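Local coordinates for protein phosphoinositol-specific phospholipase C (Pseudomonas sp., PDB 5FYP) that probably cleaves phosphoinositide lipids as a calcium-dependent bacterial phospholipase C, with one calcium ion bound in its barrel, at residues A24-Y29 and T46-F51; I114-D119 and V184-N189. All blocks are in the same frame, centred on the assembly; numbering follows the deposited sequence.

Contact 1. Residues A24-Y29 and T46-F51; sequences ACHNCY and TLELDF. With CA (calcium ion), chain I.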
loop_
_atom_site.group_PDB
_atom_site.type_symbol
_atom_site.label_atom_id
_atom_site.label_comp_id
_atom_site.label_asym_id
_atom_site.label_seq_id
_atom_site.Cartn_x
_atom_site.Cartn_y
_atom_site.Cartn_z
ATOM N N ALA A 24 4.747 9.673 0.852
ATOM C CA ALA A 24 4.408 8.516 1.675
ATOM C C ALA A 24 5.464 8.380 2.752
ATOM O O ALA A 24 6.596 8.846 2.621
ATOM C CB ALA A 24 4.356 7.263 0.820
ATOM N N CYS A 25 5.116 7.692 3.840
ATOM C CA CYS A 25 6.129 7.376 4.823
ATOM C C CYS A 25 6.961 6.182 4.365
ATOM O O CYS A 25 6.567 5.465 3.495
ATOM C CB CYS A 25 5.512 7.087 6.191
ATOM S SG CYS A 25 5.056 5.381 6.462
ATOM N N HIS A 26 8.098 5.979 5.012
ATOM C CA HIS A 26 8.859 4.758 4.894
ATOM C C HIS A 26 9.018 4.181 6.309
ATOM O O HIS A 26 9.668 4.797 7.161
ATOM C CB HIS A 26 10.210 5.001 4.237
ATOM C CG HIS A 26 10.950 3.745 3.883
ATOM N ND1 HIS A 26 12.087 3.787 3.128
ATOM C CD2 HIS A 26 10.727 2.435 4.149
ATOM C CE1 HIS A 26 12.550 2.557 2.969
ATOM N NE2 HIS A 26 11.751 1.724 3.584
ATOM N N ASN A 27 8.377 3.048 6.580
ATOM C CA ASN A 27 8.509 2.380 7.875
ATOM C C ASN A 27 8.083 3.256 9.049
ATOM O O ASN A 27 8.660 3.180 10.151
ATOM C CB ASN A 27 9.896 1.830 8.104
ATOM C CG ASN A 27 10.209 0.629 7.234
ATOM O OD1 ASN A 27 9.385 0.132 6.470
ATOM N ND2 ASN A 27 11.416 0.237 7.287
ATOM N N CYS A 28 7.017 4.045 8.874
ATOM C CA CYS A 28 6.617 4.983 9.929
ATOM C C CYS A 28 5.981 4.408 11.170
ATOM O O CYS A 28 5.641 5.159 12.080
ATOM C CB CYS A 28 5.743 6.096 9.399
ATOM S SG CYS A 28 4.271 5.561 8.535
ATOM N N TYR A 29 5.836 3.090 11.206
ATOM C CA TYR A 29 5.518 2.381 12.446
ATOM C C TYR A 29 6.680 2.347 13.444
ATOM O O TYR A 29 6.486 2.014 14.617
ATOM C CB TYR A 29 5.098 0.928 12.103
ATOM C CG TYR A 29 6.242 0.088 11.616
ATOM C CD1 TYR A 29 7.097 -0.527 12.523
ATOM C CD2 TYR A 29 6.563 -0.008 10.273
ATOM C CE1 TYR A 29 8.217 -1.211 12.085
ATOM C CE2 TYR A 29 7.678 -0.684 9.842
ATOM C CZ TYR A 29 8.515 -1.275 10.771
ATOM O OH TYR A 29 9.672 -1.913 10.374
ATOM N N THR A 46 -0.429 8.070 3.198
ATOM C CA THR A 46 0.130 6.755 2.814
ATOM C C THR A 46 1.128 6.353 3.861
ATOM O O THR A 46 2.130 7.057 4.085
ATOM C CB THR A 46 0.713 6.805 1.399
ATOM O OG1 THR A 46 -0.339 7.108 0.469
ATOM C CG2 THR A 46 1.296 5.449 1.003
ATOM N N LEU A 47 0.863 5.203 4.487
ATOM C CA LEU A 47 1.607 4.687 5.658
ATOM C C LEU A 47 2.141 3.312 5.363
ATOM O O LEU A 47 1.930 2.774 4.277
ATOM C CB LEU A 47 0.676 4.623 6.906
ATOM C CG LEU A 47 0.313 5.964 7.586
ATOM C CD1 LEU A 47 -0.326 7.061 6.800
ATOM C CD2 LEU A 47 -0.480 5.646 8.826
ATOM N N GLU A 48 2.903 2.740 6.297
ATOM C CA GLU A 48 3.575 1.451 6.071
ATOM C C GLU A 48 3.671 0.691 7.383
ATOM O O GLU A 48 3.986 1.270 8.416
ATOM C CB GLU A 48 4.971 1.641 5.479
ATOM C CG GLU A 48 5.709 0.344 5.179
ATOM C CD GLU A 48 6.970 0.524 4.365
ATOM O OE1 GLU A 48 7.460 1.663 4.262
ATOM O OE2 GLU A 48 7.479 -0.508 3.838
ATOM N N LEU A 49 3.455 -0.619 7.291
ATOM C CA LEU A 49 3.611 -1.563 8.381
ATOM C C LEU A 49 4.426 -2.743 7.899
ATOM O O LEU A 49 4.054 -3.369 6.911
ATOM C CB LEU A 49 2.239 -2.057 8.887
ATOM C CG LEU A 49 1.401 -1.004 9.577
ATOM C CD1 LEU A 49 -0.063 -1.359 9.610
ATOM C CD2 LEU A 49 1.937 -0.733 10.983
ATOM N N ASP A 50 5.489 -3.105 8.638
ATOM C CA ASP A 50 6.221 -4.347 8.386
ATOM C C ASP A 50 5.664 -5.412 9.318
ATOM O O ASP A 50 5.621 -5.192 10.546
ATOM C CB ASP A 50 7.716 -4.184 8.682
ATOM C CG ASP A 50 8.451 -3.287 7.695
ATOM O OD1 ASP A 50 7.885 -2.909 6.671
ATOM O OD2 ASP A 50 9.631 -2.964 7.985
ATOM N N PHE A 51 5.259 -6.565 8.762
ATOM C CA PHE A 51 4.571 -7.538 9.610
ATOM C C PHE A 51 5.153 -8.928 9.488
ATOM O O PHE A 51 5.509 -9.410 8.406
ATOM C CB PHE A 51 3.048 -7.487 9.397
ATOM C CG PHE A 51 2.549 -8.051 8.089
ATOM C CD1 PHE A 51 2.558 -7.323 6.898
ATOM C CD2 PHE A 51 1.975 -9.317 8.056
ATOM C CE1 PHE A 51 2.040 -7.846 5.727
ATOM C CE2 PHE A 51 1.434 -9.832 6.897
ATOM C CZ PHE A 51 1.472 -9.108 5.733
HETATM CA CA CA I . 9.097 -1.790 5.044
HETATM O O HOH W 1 4.219 4.152 2.432
HETATM O O HOH W 2 10.771 -1.006 3.508
HETATM O O HOH W 3 11.212 -2.695 5.794
#
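Asn27 of segment 24-29 closes with Glu48 and Asp50 of strand segment 46-51 on one calcium ion. Each carboxylate gives the metal a single oxygen: Glu48 OE2 lies 2.4 Å from the calcium, and Asp50 OD1 lies 2.3 Å from it. Asn27, Asp119 and two waters complete six ligands. Glu48 reaches the ion as an extended chain, with CG anti to the backbone N (chi1 -178°). Its other oxygen is used as well. Glu48 OE1 accepts the backbone N-H of Asn27 (N to OE1 2.9 Å), which comes from above the carboxylate plane, and pairs with Arg260 in a salt bridge. The His26 ring runs alongside this carboxylate, the two planes only 14° apart, and His26 NE2 is hydrogen-bonded to a calcium water.

Asp50 also uses its second oxygen. The Tyr29 hydroxyl donates to the oxygen that does not bind the metal, with OH to Asp50 OD2 at 2.6 Å, and a second calcium water donates to OD2 too. The Tyr29 ring is turned 58° from the carboxylate. The carbonyl of Glu48 meets the ring at its edge, with O 3.4 Å from Tyr29 CD2.

The Cys25-Cys28 disulfide closes the turn that carries Asn27. Cys25 SG sits 3.4 Å from Glu48 N, against the neighbouring strand. Before the turn the strands meet through a nearly straight bond from Cys25 N to Thr46 O, 3.1 Å.

Strand 20-25 lies between strand 279-282, parallel to it, and strand 295-297, antiparallel to it. Strand 46-52 lies between strands 67-68 and 114-120. Leu49 packs on helix 94-107.

Contact 2. Residues I114-D119 and V184-N189; sequences ITLILD and VLLVLN. With CA (calcium ion), chain I.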
loop_
_atom_site.group_PDB
_atom_site.type_symbol
_atom_site.label_atom_id
_atom_site.label_comp_id
_atom_site.label_asym_id
_atom_site.label_seq_id
_atom_site.Cartn_x
_atom_site.Cartn_y
_atom_site.Cartn_z
ATOM N N ILE A 114 -6.838 6.649 2.336
ATOM C CA ILE A 114 -5.604 6.221 3.009
ATOM C C ILE A 114 -5.078 4.963 2.332
ATOM O O ILE A 114 -5.845 4.038 2.118
ATOM C CB ILE A 114 -5.861 5.936 4.480
ATOM C CG1 ILE A 114 -6.293 7.201 5.210
ATOM C CG2 ILE A 114 -4.645 5.298 5.148
ATOM C CD1 ILE A 114 -6.942 6.937 6.557
ATOM N N THR A 115 -3.795 4.961 2.028
ATOM C CA THR A 115 -3.142 3.792 1.463
ATOM C C THR A 115 -2.179 3.240 2.513
ATOM O O THR A 115 -1.338 3.969 3.042
ATOM C CB THR A 115 -2.407 4.124 0.162
ATOM O OG1 THR A 115 -3.343 4.630 -0.787
ATOM C CG2 THR A 115 -1.755 2.904 -0.455
ATOM N N LEU A 116 -2.309 1.955 2.816
ATOM C CA LEU A 116 -1.448 1.263 3.791
ATOM C C LEU A 116 -0.624 0.213 3.079
ATOM O O LEU A 116 -1.161 -0.750 2.534
ATOM C CB LEU A 116 -2.243 0.581 4.877
ATOM C CG LEU A 116 -3.148 1.361 5.735
ATOM C CD1 LEU A 116 -3.726 0.473 6.840
ATOM C CD2 LEU A 116 -2.433 2.551 6.355
ATOM N N ILE A 117 0.684 0.414 3.107
ATOM C CA ILE A 117 1.634 -0.546 2.549
ATOM C C ILE A 117 1.933 -1.572 3.634
ATOM O O ILE A 117 2.447 -1.258 4.692
ATOM C CB ILE A 117 2.946 0.173 2.132
ATOM C CG1 ILE A 117 2.657 1.390 1.193
ATOM C CG2 ILE A 117 3.972 -0.802 1.558
ATOM C CD1 ILE A 117 1.919 1.085 -0.086
ATOM N N LEU A 118 1.549 -2.819 3.362
ATOM C CA LEU A 118 1.712 -3.943 4.271
ATOM C C LEU A 118 2.878 -4.768 3.745
ATOM O O LEU A 118 2.724 -5.535 2.791
ATOM C CB LEU A 118 0.412 -4.720 4.383
ATOM C CG LEU A 118 -0.806 -3.870 4.778
ATOM C CD1 LEU A 118 -2.058 -4.723 4.760
ATOM C CD2 LEU A 118 -0.630 -3.191 6.108
ATOM N N ASP A 119 4.042 -4.561 4.357
ATOM C CA ASP A 119 5.296 -5.137 3.902
ATOM C C ASP A 119 5.533 -6.433 4.692
ATOM O O ASP A 119 5.901 -6.434 5.859
ATOM C CB ASP A 119 6.420 -4.136 4.098
ATOM C CG ASP A 119 7.726 -4.514 3.445
ATOM O OD1 ASP A 119 7.737 -5.512 2.686
ATOM O OD2 ASP A 119 8.739 -3.776 3.692
ATOM N N VAL A 184 -10.021 3.171 2.486
ATOM C CA VAL A 184 -8.699 2.618 2.807
ATOM C C VAL A 184 -8.337 1.602 1.722
ATOM O O VAL A 184 -9.127 0.754 1.359
ATOM C CB VAL A 184 -8.712 1.948 4.180
ATOM C CG1 VAL A 184 -7.408 1.230 4.472
ATOM C CG2 VAL A 184 -9.019 2.968 5.275
ATOM N N LEU A 185 -7.118 1.754 1.193
ATOM C CA LEU A 185 -6.530 0.842 0.211
ATOM C C LEU A 185 -5.368 0.122 0.857
ATOM O O LEU A 185 -4.486 0.767 1.400
ATOM C CB LEU A 185 -6.017 1.591 -1.037
ATOM C CG LEU A 185 -7.059 2.139 -1.999
ATOM C CD1 LEU A 185 -7.842 3.301 -1.429
ATOM C CD2 LEU A 185 -6.406 2.550 -3.300
ATOM N N LEU A 186 -5.376 -1.195 0.793
ATOM C CA LEU A 186 -4.327 -2.017 1.361
ATOM C C LEU A 186 -3.441 -2.562 0.241
ATOM O O LEU A 186 -3.961 -3.003 -0.787
ATOM C CB LEU A 186 -4.929 -3.167 2.130
ATOM C CG LEU A 186 -5.902 -2.752 3.229
ATOM C CD1 LEU A 186 -6.499 -3.977 3.883
ATOM C CD2 LEU A 186 -5.245 -1.847 4.262
ATOM N N VAL A 187 -2.123 -2.567 0.479
ATOM C CA VAL A 187 -1.170 -2.969 -0.555
ATOM C C VAL A 187 -0.224 -3.990 0.055
ATOM O O VAL A 187 0.304 -3.764 1.137
ATOM C CB VAL A 187 -0.381 -1.749 -1.029
ATOM C CG1 VAL A 187 0.563 -2.149 -2.176
ATOM C CG2 VAL A 187 -1.313 -0.611 -1.456
ATOM N N LEU A 188 0.016 -5.090 -0.631
ATOM C CA LEU A 188 0.946 -6.126 -0.167
ATOM C C LEU A 188 2.295 -5.965 -0.867
ATOM O O LEU A 188 2.370 -5.887 -2.098
ATOM C CB LEU A 188 0.378 -7.506 -0.468
ATOM C CG LEU A 188 1.173 -8.685 0.075
ATOM C CD1 LEU A 188 1.202 -8.679 1.607
ATOM C CD2 LEU A 188 0.610 -9.983 -0.451
ATOM N N ASN A 189 3.359 -5.920 -0.057
ATOM C CA ASN A 189 4.729 -6.009 -0.547
ATOM C C ASN A 189 5.392 -7.225 0.107
ATOM O O ASN A 189 4.975 -7.672 1.187
ATOM C CB ASN A 189 5.559 -4.749 -0.239
ATOM C CG ASN A 189 5.132 -3.494 -0.969
ATOM O OD1 ASN A 189 4.315 -3.468 -1.921
ATOM N ND2 ASN A 189 5.720 -2.439 -0.574
HETATM CA CA CA I . 9.097 -1.790 5.044
HETATM O O HOH W 2 10.771 -1.006 3.508
HETATM O O HOH W 3 11.212 -2.695 5.794
#
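Strand segments 114-119 and 184-189 are parallel neighbours in the barrel wall, consistent with the TIM-barrel clan of this phospholipase family. The axes of the two segments come within 4.7 Å and their directions differ by 19°. The register is exact from Ile114 beside Val184 to Asp119 beside Asn189. Five backbone bonds alternate across them: Leu185 N to Ile114 O, Leu116 N to Leu185 O, Val187 N to Leu116 O, Leu118 N to Val187 O, and Asn189 N to Leu118 O. The bond between Leu118 N and Val187 O is short, at 2.7 Å.

One face carries Ile114, Leu116 and Leu118 with Val184, Leu186 and Leu188. Here Leu116 and Leu186 lie side by side and point the same way, with Leu116 CD1 3.8 Å from Leu186 CD2. Leu118 crosses Leu186 at a slant, and its CD1 reaches Leu186 CB at 4.2 Å. Helices 94-107 and 133-144 cover this face.

The other face carries Thr115, Ile117 and Asp119 with Leu185, Val187 and Asn189. Thr115 uses its methyl here, with CG2 3.7 Å from Val187 CG2. Ile117 runs alongside Val187 and sets its CD1 3.8 Å from Val187 CB. At the end, Asp119 OD1 lies 3.7 Å from Asn189 CB. The CG of Asp119 is anti to the backbone N (chi1 -170°), which turns the carboxylate to the calcium ion, bound through OD2. Lys121 also donates to OD2.

The chemistry thus changes along the face of Thr115, Ile117 and Asp119. Ile117 and Val187 make its middle apolar, and a carboxylate at the C-terminal end gives the calcium one of its ligands. Asp119 OD2 is gripped by two partners, calcium and Lys121 NZ, which probably fixes the rotation of the carboxylate.

Overall arrangement
Both contacts are buried. The centre of contact 2 is about 3 Å from the centre of the chain, that of contact 1 about 9 Å. Their centres are about 9 Å apart. Strands 46-52 and 114-120 are sheet neighbours, so the contacts share a wall, probably joined by bonds of Leu49 N to Ile117 O (2.9 Å) and of Asp119 N to Leu49 O (2.8 Å). The calcium ion and its two waters belong to both. Contact 1 is mostly polar, built around metal ligands and a disulfide-closed turn, with little strand pairing. Contact 2 is regular parallel sheet with an apolar interior, and gives the ion a single ligand.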